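Local atomic coordinates of attaching and effacing protein, pathogenesis factor (Escherichia coli, PDB entry 4E9L), a protein that serves as an adhesin of the intimin/invasin family, probably attaching the bacterium to its host, with bacterial immunoglobulin-like domains, three of which are modelled here. Residues A[96-101]-A[107-112]; A[131-136]-A[156-161]; A[199-204]-A[269-274]; A[214-219]-A[229-234]. All blocks are in the same frame, centred on the assembly; numbering follows the deposited sequence.

Interaction 1 (A[96-101]-A[107-112])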
loop_
_atom_site.group_PDB
_atom_site.type_symbol
_atom_site.label_atom_id
_atom_site.label_comp_id
_atom_site.label_asym_id
_atom_site.label_seq_id
_atom_site.Cartn_x
_atom_site.Cartn_y
_atom_site.Cartn_z
ATOM N N ILE A 96 -0.871 19.765 -37.562
ATOM C CA ILE A 96 -0.859 18.308 -37.500
ATOM C C ILE A 96 -1.823 17.820 -36.416
ATOM O O ILE A 96 -1.847 18.373 -35.304
ATOM C CB ILE A 96 0.581 17.718 -37.373
ATOM C CG1 ILE A 96 0.535 16.157 -37.329
ATOM C CG2 ILE A 96 1.353 18.331 -36.164
ATOM C CD1 ILE A 96 1.781 15.429 -37.620
ATOM N N THR A 97 -2.554 16.747 -36.743
ATOM C CA THR A 97 -3.489 16.065 -35.848
ATOM C C THR A 97 -3.133 14.584 -35.763
ATOM O O THR A 97 -2.743 13.980 -36.768
ATOM C CB THR A 97 -4.943 16.311 -36.374
ATOM O OG1 THR A 97 -5.267 17.687 -36.150
ATOM C CG2 THR A 97 -6.007 15.450 -35.689
ATOM N N LEU A 98 -3.310 13.997 -34.570
ATOM C CA LEU A 98 -3.191 12.554 -34.335
ATOM C C LEU A 98 -4.562 12.015 -34.004
ATOM O O LEU A 98 -5.257 12.581 -33.155
ATOM C CB LEU A 98 -2.211 12.209 -33.198
ATOM C CG LEU A 98 -0.753 12.493 -33.489
ATOM C CD1 LEU A 98 0.044 12.508 -32.172
ATOM C CD2 LEU A 98 -0.174 11.455 -34.485
ATOM N N ASN A 99 -4.952 10.923 -34.660
ATOM C CA ASN A 99 -6.266 10.311 -34.439
ATOM C C ASN A 99 -6.207 8.800 -34.216
ATOM O O ASN A 99 -5.632 8.104 -35.049
ATOM C CB ASN A 99 -7.205 10.653 -35.598
ATOM C CG ASN A 99 -8.646 10.391 -35.271
ATOM O OD1 ASN A 99 -9.145 10.799 -34.223
ATOM N ND2 ASN A 99 -9.319 9.625 -36.119
ATOM N N PRO A 100 -6.829 8.262 -33.127
ATOM C CA PRO A 100 -7.548 8.991 -32.053
ATOM C C PRO A 100 -6.591 9.437 -30.954
ATOM O O PRO A 100 -5.431 9.012 -30.921
ATOM C CB PRO A 100 -8.480 7.900 -31.488
ATOM C CG PRO A 100 -7.611 6.630 -31.581
ATOM C CD PRO A 100 -6.820 6.795 -32.879
ATOM N N ASP A 101 -7.109 10.190 -29.992
ATOM C CA ASP A 101 -6.363 10.488 -28.789
ATOM C C ASP A 101 -6.551 9.213 -27.924
ATOM O O ASP A 101 -7.458 8.412 -28.185
ATOM C CB ASP A 101 -6.878 11.761 -28.109
ATOM C CG ASP A 101 -6.165 12.116 -26.808
ATOM O OD1 ASP A 101 -5.014 11.633 -26.601
ATOM O OD2 ASP A 101 -6.766 12.841 -25.983
ATOM N N GLY A 107 -0.918 -0.637 -30.502
ATOM C CA GLY A 107 -1.929 -0.350 -31.509
ATOM C C GLY A 107 -1.399 0.552 -32.610
ATOM O O GLY A 107 -0.203 0.545 -32.960
ATOM N N THR A 108 -2.289 1.350 -33.155
ATOM C CA THR A 108 -1.934 2.288 -34.218
ATOM C C THR A 108 -2.588 3.643 -34.001
ATOM O O THR A 108 -3.616 3.738 -33.333
ATOM C CB THR A 108 -2.232 1.659 -35.612
ATOM O OG1 THR A 108 -1.732 2.526 -36.627
ATOM C CG2 THR A 108 -3.714 1.416 -35.847
ATOM N N VAL A 109 -1.999 4.689 -34.580
ATOM C CA VAL A 109 -2.529 6.056 -34.517
ATOM C C VAL A 109 -2.286 6.715 -35.886
ATOM O O VAL A 109 -1.266 6.432 -36.536
ATOM C CB VAL A 109 -1.991 6.859 -33.289
ATOM C CG1 VAL A 109 -0.468 7.004 -33.315
ATOM C CG2 VAL A 109 -2.681 8.216 -33.131
ATOM N N THR A 110 -3.246 7.512 -36.368
ATOM C CA THR A 110 -3.075 8.128 -37.685
ATOM C C THR A 110 -2.591 9.558 -37.507
ATOM O O THR A 110 -3.126 10.263 -36.672
ATOM C CB THR A 110 -4.379 8.063 -38.500
ATOM O OG1 THR A 110 -4.806 6.697 -38.571
ATOM C CG2 THR A 110 -4.219 8.634 -39.919
ATOM N N ALA A 111 -1.606 9.984 -38.309
ATOM C CA ALA A 111 -1.119 11.366 -38.306
ATOM C C ALA A 111 -1.695 12.032 -39.543
ATOM O O ALA A 111 -1.570 11.493 -40.639
ATOM C CB ALA A 111 0.405 11.402 -38.357
ATOM N N ILE A 112 -2.326 13.193 -39.367
ATOM C CA ILE A 112 -2.924 13.969 -40.442
ATOM C C ILE A 112 -2.294 15.359 -40.420
ATOM O O ILE A 112 -2.559 16.160 -39.522
ATOM C CB ILE A 112 -4.478 14.055 -40.412
ATOM C CG1 ILE A 112 -5.146 12.667 -40.150
ATOM C CG2 ILE A 112 -4.987 14.686 -41.725
ATOM C CD1 ILE A 112 -5.650 12.496 -38.677
#
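Ile112 leans over the neighbouring strand and touches both Thr97 and Asn99. Its CB stands 4.0 Å from Thr97 O. CG1 lies beside the backbone N (chi1 -46°), and from there the chain runs on to CD1. That methyl sits 3.9 Å from Asn99 CB and 3.8 Å from Thr97 O, with the Thr97 CG2 methyl a little farther off. Beneath it two hydrogen-bonded antiparallel pairs, Thr97 with Ile112 and Asn99 with Thr110, contribute four backbone bonds, among them Ile112 N to Thr97 O at 2.7 Å. They lace strands 95-99 and 108-114 into the hairpin that forms one edge of a four-stranded sheet. The non-hydrogen-bonded pair Leu98 and Ala111 turns to the other face, where Leu98 CD2 meets Ala111 CB at 3.9 Å and Val185 and Val169 of the facing sheet close over Leu98. At the loop end of the hairpin, Val109 CG2 packs 3.5 Å from Asn99 O, next to the cis peptide bond that leads into Pro100. On the outer face, Thr110 OG1 is hydrogen-bonded to Gln157 of the next strand. This implies a division of labour: main-chain bonds set the register, the face of Leu98 is apolar, and the other lays Ile112 across threonine and asparagine.

Interaction 2 (A[131-136]-A[156-161])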
loop_
_atom_site.group_PDB
_atom_site.type_symbol
_atom_site.label_atom_id
_atom_site.label_comp_id
_atom_site.label_asym_id
_atom_site.label_seq_id
_atom_site.Cartn_x
_atom_site.Cartn_y
_atom_site.Cartn_z
ATOM N N PRO A 131 8.017 11.232 -40.485
ATOM C CA PRO A 131 7.470 11.942 -39.307
ATOM C C PRO A 131 8.437 11.910 -38.125
ATOM O O PRO A 131 9.127 10.910 -37.915
ATOM C CB PRO A 131 6.201 11.145 -38.979
ATOM C CG PRO A 131 5.796 10.521 -40.291
ATOM C CD PRO A 131 7.116 10.141 -40.915
ATOM N N SER A 132 8.548 13.025 -37.407
ATOM C CA SER A 132 9.427 13.119 -36.255
ATOM C C SER A 132 8.643 12.727 -34.977
ATOM O O SER A 132 7.645 13.377 -34.631
ATOM C CB SER A 132 10.037 14.510 -36.163
ATOM O OG SER A 132 10.662 14.736 -34.914
ATOM N N LEU A 133 9.059 11.614 -34.328
ATOM C CA LEU A 133 8.388 11.088 -33.130
ATOM C C LEU A 133 9.222 11.329 -31.892
ATOM O O LEU A 133 10.421 11.031 -31.873
ATOM C CB LEU A 133 8.101 9.567 -33.236
ATOM C CG LEU A 133 7.527 8.945 -34.516
ATOM C CD1 LEU A 133 7.293 7.449 -34.317
ATOM C CD2 LEU A 133 6.230 9.598 -34.945
ATOM N N SER A 134 8.590 11.863 -30.856
ATOM C CA SER A 134 9.219 12.105 -29.564
ATOM C C SER A 134 8.257 11.804 -28.433
ATOM O O SER A 134 7.078 11.475 -28.679
ATOM C CB SER A 134 9.835 13.503 -29.470
ATOM O OG SER A 134 8.863 14.525 -29.571
ATOM N N GLY A 135 8.792 11.850 -27.212
ATOM C CA GLY A 135 8.087 11.513 -25.982
ATOM C C GLY A 135 8.346 10.053 -25.654
ATOM O O GLY A 135 8.819 9.293 -26.517
ATOM N N ALA A 136 7.998 9.630 -24.431
ATOM C CA ALA A 136 8.197 8.255 -23.951
ATOM C C ALA A 136 7.667 7.173 -24.908
ATOM O O ALA A 136 8.357 6.190 -25.143
ATOM C CB ALA A 136 7.574 8.087 -22.560
ATOM N N ALA A 156 -0.108 9.652 -42.431
ATOM C CA ALA A 156 0.862 8.592 -42.122
ATOM C C ALA A 156 0.315 7.736 -41.000
ATOM O O ALA A 156 -0.388 8.245 -40.132
ATOM C CB ALA A 156 2.217 9.165 -41.741
ATOM N N GLN A 157 0.617 6.434 -41.025
ATOM C CA GLN A 157 0.149 5.535 -39.979
ATOM C C GLN A 157 1.294 5.244 -39.041
ATOM O O GLN A 157 2.398 4.910 -39.500
ATOM C CB GLN A 157 -0.398 4.216 -40.585
ATOM C CG GLN A 157 -1.606 4.386 -41.519
ATOM C CD GLN A 157 -2.828 5.027 -40.878
ATOM O OE1 GLN A 157 -3.072 4.927 -39.669
ATOM N NE2 GLN A 157 -3.649 5.670 -41.700
ATOM N N ILE A 158 1.067 5.413 -37.737
ATOM C CA ILE A 158 2.097 5.109 -36.732
ATOM C C ILE A 158 1.787 3.763 -36.046
ATOM O O ILE A 158 0.696 3.601 -35.508
ATOM C CB ILE A 158 2.328 6.266 -35.701
ATOM C CG1 ILE A 158 2.824 7.556 -36.399
ATOM C CG2 ILE A 158 3.353 5.838 -34.614
ATOM C CD1 ILE A 158 2.490 8.873 -35.621
ATOM N N SER A 159 2.715 2.800 -36.098
ATOM C CA SER A 159 2.563 1.520 -35.384
ATOM C C SER A 159 3.241 1.774 -34.053
ATOM O O SER A 159 4.433 2.084 -34.026
ATOM C CB SER A 159 3.279 0.381 -36.115
ATOM O OG SER A 159 2.755 0.224 -37.423
ATOM N N LEU A 160 2.473 1.733 -32.965
ATOM C CA LEU A 160 2.982 2.041 -31.630
ATOM C C LEU A 160 3.725 0.913 -31.005
ATOM O O LEU A 160 3.341 -0.237 -31.152
ATOM C CB LEU A 160 1.844 2.485 -30.691
ATOM C CG LEU A 160 1.083 3.740 -31.138
ATOM C CD1 LEU A 160 -0.260 3.815 -30.461
ATOM C CD2 LEU A 160 1.917 5.012 -30.892
ATOM N N GLY A 161 4.769 1.258 -30.272
ATOM C CA GLY A 161 5.529 0.293 -29.498
ATOM C C GLY A 161 4.734 -0.069 -28.249
ATOM O O GLY A 161 3.548 0.270 -28.121
#
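Leu133 and Ile158 meet methyl to methyl, Leu133 CD2 lying 3.9 Å from Ile158 CD1. The two side chains come from facing strands and slide past each other in opposite directions, and one terminal methyl of each makes the touch. A second touch lies toward the start of both segments: Pro131 CG, the ring atom at the outer corner, comes 4.1 Å from Ala156 CB. No hydrogen bond joins the segments; both contacts are purely apolar.

The torsions explain the reach of the isoleucine. CG1 of Ile158 is opposite the carbonyl carbon (chi1 -62°) and CD1 is carried on in a nearly extended chain (chi2 155°), which takes it away from the backbone toward Leu133. The small Ala156 leaves its partner to supply the bulk, and the proline ring does so.

In the next shell, Val169 touches both Leu133 and Ile158, and Trp146 lies against both Pro131 and Ala156, so each pair shares a neighbour, a valine for one and a tryptophan for the other. The backbones are fixed independently. Ser132 and Ser134 are hydrogen-bonded to Met170 and Asp168 of strand 165-173, whereas Ala156 and Ile158 bond to Ala111 and Val109 of strand 108-114. Strand 132-134 thus belongs to one sheet of an immunoglobulin-like sandwich and strand 153-159 to the other, with strand 142-148 at the second sheet's edge and strand 165-173 bordering strand 132-134 in the first.

Interaction 3 (A[199-204]-A[269-274])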
loop_
_atom_site.group_PDB
_atom_site.type_symbol
_atom_site.label_atom_id
_atom_site.label_comp_id
_atom_site.label_asym_id
_atom_site.label_seq_id
_atom_site.Cartn_x
_atom_site.Cartn_y
_atom_site.Cartn_z
ATOM N N VAL A 199 0.261 -6.552 -5.099
ATOM C CA VAL A 199 -0.294 -6.013 -3.858
ATOM C C VAL A 199 0.652 -6.359 -2.683
ATOM O O VAL A 199 1.178 -7.467 -2.626
ATOM C CB VAL A 199 -1.788 -6.383 -3.591
ATOM C CG1 VAL A 199 -1.988 -7.892 -3.451
ATOM C CG2 VAL A 199 -2.313 -5.672 -2.331
ATOM N N SER A 200 0.825 -5.415 -1.741
ATOM C CA SER A 200 1.722 -5.546 -0.608
ATOM C C SER A 200 1.079 -4.900 0.617
ATOM O O SER A 200 0.303 -3.972 0.473
ATOM C CB SER A 200 3.029 -4.821 -0.953
ATOM O OG SER A 200 3.923 -4.707 0.139
ATOM N N VAL A 201 1.390 -5.389 1.819
ATOM C CA VAL A 201 0.905 -4.782 3.071
ATOM C C VAL A 201 2.138 -4.280 3.830
ATOM O O VAL A 201 3.196 -4.905 3.746
ATOM C CB VAL A 201 -0.027 -5.666 3.956
ATOM C CG1 VAL A 201 -1.397 -5.851 3.305
ATOM C CG2 VAL A 201 0.624 -7.010 4.309
ATOM N N ALA A 202 2.017 -3.128 4.489
ATOM C CA ALA A 202 3.119 -2.498 5.217
ATOM C C ALA A 202 3.608 -3.347 6.407
ATOM O O ALA A 202 4.801 -3.340 6.706
ATOM C CB ALA A 202 2.705 -1.116 5.693
ATOM N N GLU A 203 2.687 -4.083 7.055
ATOM C CA GLU A 203 2.956 -4.944 8.211
ATOM C C GLU A 203 2.274 -6.284 7.995
ATOM O O GLU A 203 1.075 -6.308 7.692
ATOM C CB GLU A 203 2.399 -4.313 9.504
ATOM C CG GLU A 203 2.994 -2.962 9.853
ATOM C CD GLU A 203 2.005 -2.027 10.521
ATOM O OE1 GLU A 203 1.326 -1.250 9.805
ATOM O OE2 GLU A 203 1.923 -2.068 11.768
ATOM N N ASP A 204 2.999 -7.396 8.199
ATOM C CA ASP A 204 2.343 -8.701 8.038
ATOM C C ASP A 204 1.787 -9.305 9.352
ATOM O O ASP A 204 1.216 -10.401 9.354
ATOM C CB ASP A 204 3.147 -9.669 7.180
ATOM C CG ASP A 204 4.529 -9.996 7.685
ATOM O OD1 ASP A 204 4.780 -9.812 8.897
ATOM O OD2 ASP A 204 5.364 -10.432 6.869
ATOM N N LEU A 269 -5.658 -13.346 7.390
ATOM C CA LEU A 269 -6.401 -12.398 6.580
ATOM C C LEU A 269 -5.675 -12.210 5.236
ATOM O O LEU A 269 -4.454 -12.046 5.210
ATOM C CB LEU A 269 -6.466 -11.056 7.352
ATOM C CG LEU A 269 -7.202 -9.883 6.705
ATOM C CD1 LEU A 269 -8.591 -10.277 6.302
ATOM C CD2 LEU A 269 -7.294 -8.714 7.672
ATOM N N ARG A 270 -6.430 -12.235 4.136
ATOM C CA ARG A 270 -5.895 -12.023 2.789
ATOM C C ARG A 270 -6.649 -10.875 2.145
ATOM O O ARG A 270 -7.871 -10.788 2.300
ATOM C CB ARG A 270 -6.014 -13.292 1.921
ATOM C CG ARG A 270 -5.079 -14.412 2.361
ATOM C CD ARG A 270 -5.287 -15.713 1.593
ATOM N NE ARG A 270 -6.624 -16.287 1.776
ATOM C CZ ARG A 270 -7.005 -17.008 2.827
ATOM N NH1 ARG A 270 -6.162 -17.235 3.828
ATOM N NH2 ARG A 270 -8.236 -17.493 2.892
ATOM N N VAL A 271 -5.917 -9.981 1.451
ATOM C CA VAL A 271 -6.488 -8.832 0.778
ATOM C C VAL A 271 -6.189 -8.890 -0.703
ATOM O O VAL A 271 -5.027 -8.950 -1.109
ATOM C CB VAL A 271 -6.121 -7.453 1.423
ATOM C CG1 VAL A 271 -4.622 -7.271 1.599
ATOM C CG2 VAL A 271 -6.732 -6.272 0.645
ATOM N N MET A 272 -7.243 -8.859 -1.500
ATOM C CA MET A 272 -7.139 -8.840 -2.948
ATOM C C MET A 272 -7.780 -7.540 -3.468
ATOM O O MET A 272 -9.003 -7.408 -3.393
ATOM C CB MET A 272 -7.795 -10.094 -3.566
ATOM C CG MET A 272 -7.818 -10.105 -5.111
ATOM S SD MET A 272 -6.174 -9.877 -5.842
ATOM C CE MET A 272 -5.532 -11.577 -5.652
ATOM N N PRO A 273 -6.994 -6.561 -3.981
ATOM C CA PRO A 273 -7.624 -5.385 -4.602
ATOM C C PRO A 273 -8.365 -5.870 -5.840
ATOM O O PRO A 273 -7.973 -6.876 -6.466
ATOM C CB PRO A 273 -6.442 -4.496 -5.028
ATOM C CG PRO A 273 -5.253 -5.081 -4.374
ATOM C CD PRO A 273 -5.534 -6.542 -4.184
ATOM N N LEU A 274 -9.486 -5.204 -6.131
ATOM C CA LEU A 274 -10.340 -5.573 -7.246
ATOM C C LEU A 274 -10.488 -4.436 -8.239
ATOM O O LEU A 274 -10.674 -3.281 -7.844
ATOM C CB LEU A 274 -11.748 -5.973 -6.754
ATOM C CG LEU A 274 -11.899 -7.127 -5.762
ATOM C CD1 LEU A 274 -13.309 -7.155 -5.191
ATOM C CD2 LEU A 274 -11.586 -8.472 -6.396
#
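Val199 and Val201 pack against Pro273 and Val271 in an apolar contact across the interior of the second modelled domain, between strand 198-201 of one sheet and strand 267-275 of the other. The short strand axes pass 8.1 Å apart at an angle of 139°, a separation too wide for backbone hydrogen bonds and filled by side chains.

The valine at position 199 does most of the work. Its CG2 lies 3.6 Å from Pro273 CG, and its CB is 3.8 Å from Pro273 CD, so the branched side chain rests on the CG and CD corner of the ring, the two groups crossing obliquely. With CG2 trans to the backbone N, CG1 takes the cramped place between N and the carbonyl carbon (chi1 62°). This second methyl reaches to 3.9 Å from Pro273 CD and 4.0 Å from Val271 O, the carbonyl oxygen two residues before the proline.

Such facing of two beta sheets through branched aliphatic side chains is the core of the bacterial immunoglobulin-like fold, whose sheets here run 198-201, 211-217, 255-261, 244-252 and 205-207, 278-290, 267-275, 231-236. Farther along, Val201 CG1 touches Val271 CG1 at 3.9 Å, the two valines lying side by side and pointing opposite ways. Neighbours from both sheets surround the group: Val214 touches Val199 and Val201, Leu216 reaches Pro273, and Ala281 and Ala285 of strand 278-290 lie against Val199 and Val201 respectively.

Interaction 4 (A[214-219]-A[229-234])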
loop_
_atom_site.group_PDB
_atom_site.type_symbol
_atom_site.label_atom_id
_atom_site.label_comp_id
_atom_site.label_asym_id
_atom_site.label_seq_id
_atom_site.Cartn_x
_atom_site.Cartn_y
_atom_site.Cartn_z
ATOM N N VAL A 214 -2.149 -0.822 2.626
ATOM C CA VAL A 214 -2.129 -1.769 1.506
ATOM C C VAL A 214 -1.667 -0.951 0.307
ATOM O O VAL A 214 -2.219 0.127 0.081
ATOM C CB VAL A 214 -3.529 -2.372 1.242
ATOM C CG1 VAL A 214 -3.486 -3.381 0.089
ATOM C CG2 VAL A 214 -4.071 -3.024 2.485
ATOM N N THR A 215 -0.685 -1.449 -0.460
ATOM C CA THR A 215 -0.232 -0.763 -1.682
ATOM C C THR A 215 -0.483 -1.693 -2.892
ATOM O O THR A 215 -0.118 -2.879 -2.857
ATOM C CB THR A 215 1.280 -0.384 -1.593
ATOM O OG1 THR A 215 1.522 0.458 -0.468
ATOM C CG2 THR A 215 1.774 0.360 -2.833
ATOM N N LEU A 216 -1.104 -1.150 -3.950
ATOM C CA LEU A 216 -1.289 -1.856 -5.213
ATOM C C LEU A 216 -0.410 -1.149 -6.264
ATOM O O LEU A 216 -0.461 0.072 -6.378
ATOM C CB LEU A 216 -2.762 -1.826 -5.689
ATOM C CG LEU A 216 -3.000 -2.362 -7.137
ATOM C CD1 LEU A 216 -2.832 -3.913 -7.213
ATOM C CD2 LEU A 216 -4.385 -1.976 -7.639
ATOM N N VAL A 217 0.372 -1.907 -7.033
ATOM C CA VAL A 217 1.102 -1.332 -8.156
ATOM C C VAL A 217 0.425 -2.021 -9.366
ATOM O O VAL A 217 0.489 -3.243 -9.512
ATOM C CB VAL A 217 2.652 -1.470 -8.084
ATOM C CG1 VAL A 217 3.289 -0.939 -9.361
ATOM C CG2 VAL A 217 3.203 -0.686 -6.891
ATOM N N ALA A 218 -0.353 -1.259 -10.110
ATOM C CA ALA A 218 -1.149 -1.818 -11.201
ATOM C C ALA A 218 -0.410 -1.639 -12.507
ATOM O O ALA A 218 0.050 -0.532 -12.818
ATOM C CB ALA A 218 -2.501 -1.120 -11.273
ATOM N N LYS A 219 -0.308 -2.717 -13.269
ATOM C CA LYS A 219 0.407 -2.685 -14.547
ATOM C C LYS A 219 -0.289 -3.513 -15.623
ATOM O O LYS A 219 -0.993 -4.473 -15.299
ATOM C CB LYS A 219 1.819 -3.280 -14.348
ATOM C CG LYS A 219 2.789 -2.405 -13.577
ATOM C CD LYS A 219 4.029 -3.227 -13.256
ATOM C CE LYS A 219 5.283 -2.407 -13.063
ATOM N NZ LYS A 219 5.148 -1.364 -12.025
ATOM N N LEU A 229 -7.420 4.265 -12.131
ATOM C CA LEU A 229 -8.291 3.123 -11.844
ATOM C C LEU A 229 -9.255 3.372 -10.694
ATOM O O LEU A 229 -8.891 4.044 -9.733
ATOM C CB LEU A 229 -7.470 1.859 -11.538
ATOM C CG LEU A 229 -6.683 1.262 -12.718
ATOM C CD1 LEU A 229 -5.828 0.126 -12.265
ATOM C CD2 LEU A 229 -7.597 0.774 -13.823
ATOM N N SER A 230 -10.466 2.787 -10.780
ATOM C CA SER A 230 -11.458 2.801 -9.704
ATOM C C SER A 230 -11.402 1.404 -9.103
ATOM O O SER A 230 -11.590 0.410 -9.813
ATOM C CB SER A 230 -12.851 3.128 -10.236
ATOM O OG SER A 230 -12.909 4.528 -10.461
ATOM N N LEU A 231 -11.026 1.325 -7.826
ATOM C CA LEU A 231 -10.796 0.049 -7.166
ATOM C C LEU A 231 -11.668 -0.211 -5.972
ATOM O O LEU A 231 -12.227 0.709 -5.369
ATOM C CB LEU A 231 -9.324 -0.003 -6.660
ATOM C CG LEU A 231 -8.183 0.279 -7.651
ATOM C CD1 LEU A 231 -6.917 0.610 -6.908
ATOM C CD2 LEU A 231 -7.935 -0.929 -8.596
ATOM N N SER A 232 -11.728 -1.496 -5.615
ATOM C CA SER A 232 -12.375 -2.003 -4.414
ATOM C C SER A 232 -11.468 -3.107 -3.860
ATOM O O SER A 232 -10.304 -3.214 -4.279
ATOM C CB SER A 232 -13.773 -2.532 -4.720
ATOM O OG SER A 232 -14.409 -2.840 -3.491
ATOM N N ALA A 233 -11.959 -3.923 -2.929
ATOM C CA ALA A 233 -11.146 -4.996 -2.370
ATOM C C ALA A 233 -11.992 -6.118 -1.861
ATOM O O ALA A 233 -13.148 -5.928 -1.458
ATOM C CB ALA A 233 -10.239 -4.468 -1.246
ATOM N N SER A 234 -11.390 -7.293 -1.843
ATOM C CA SER A 234 -11.986 -8.505 -1.304
ATOM C C SER A 234 -11.095 -8.935 -0.113
ATOM O O SER A 234 -9.861 -8.970 -0.243
ATOM C CB SER A 234 -11.992 -9.596 -2.374
ATOM O OG SER A 234 -12.478 -10.804 -1.822
#
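Leu216 and Leu231 cross at a slant, and one methyl of the first meets the forked end of the second. Leu216 CD2 is 3.7 Å from Leu231 CD1 and 3.8 Å from Leu231 CD2, so this single methyl sits against both branches of its partner. The two leucines reach the meeting point by different torsions. In Leu216 the CG is turned opposite the backbone N (chi1 171°), while in Leu231 it stands beside the backbone N (chi1 -53°). Each CB leaves its backbone toward the facing segment, and as the CA atoms of Leu216 and Leu231 are 9.9 Å apart, the gap is bridged wholly by the side chains.

The second pair is less symmetrical. Ala218 contributes just its CB, and Leu229 stretches to it, bringing CD1 to 3.7 Å from that methyl. The CA atoms of Ala218 and Leu229 are 8.7 Å apart, and the longer residue makes up most of the distance. No hydrogen bond passes between the segments, so they touch through hydrocarbon alone.

Around the leucine pair, Trp248 of strand 244-252 touches both Leu216 and Leu231, and Tyr256 lies against Leu231 while its hydroxyl is hydrogen-bonded to the backbone N of Leu229. Pro273 packs on Leu216 and Phe275 on Leu229. Strand 211-217 runs between 198-201 and 255-261 in its sheet, and strand 231-236 forms an edge of the facing sheet, beside 267-275; Leu229 comes from the loop leading into that edge strand, and the contact spans the immunoglobulin-like sandwich there.

Interaction 1 differs in kind from the rest: it is a hairpin within one sheet, held by main-chain hydrogen bonds and partly exposed. Interactions 2, 3 and 4 join facing sheets through apolar side chains alone, and interaction 3 is the most buried. Interactions 1 and 2 share a domain and meet directly, since strands 108-114 and 153-159 are neighbours in one sheet. Interactions 3 and 4 lie in the next domain, where strands 198-201 and 211-217 adjoin in one sheet and 267-275 and 231-236 in the other, so both contacts cross the same sandwich. The two domains' contacts stay apart, with centres 31 to 40 Å from one another.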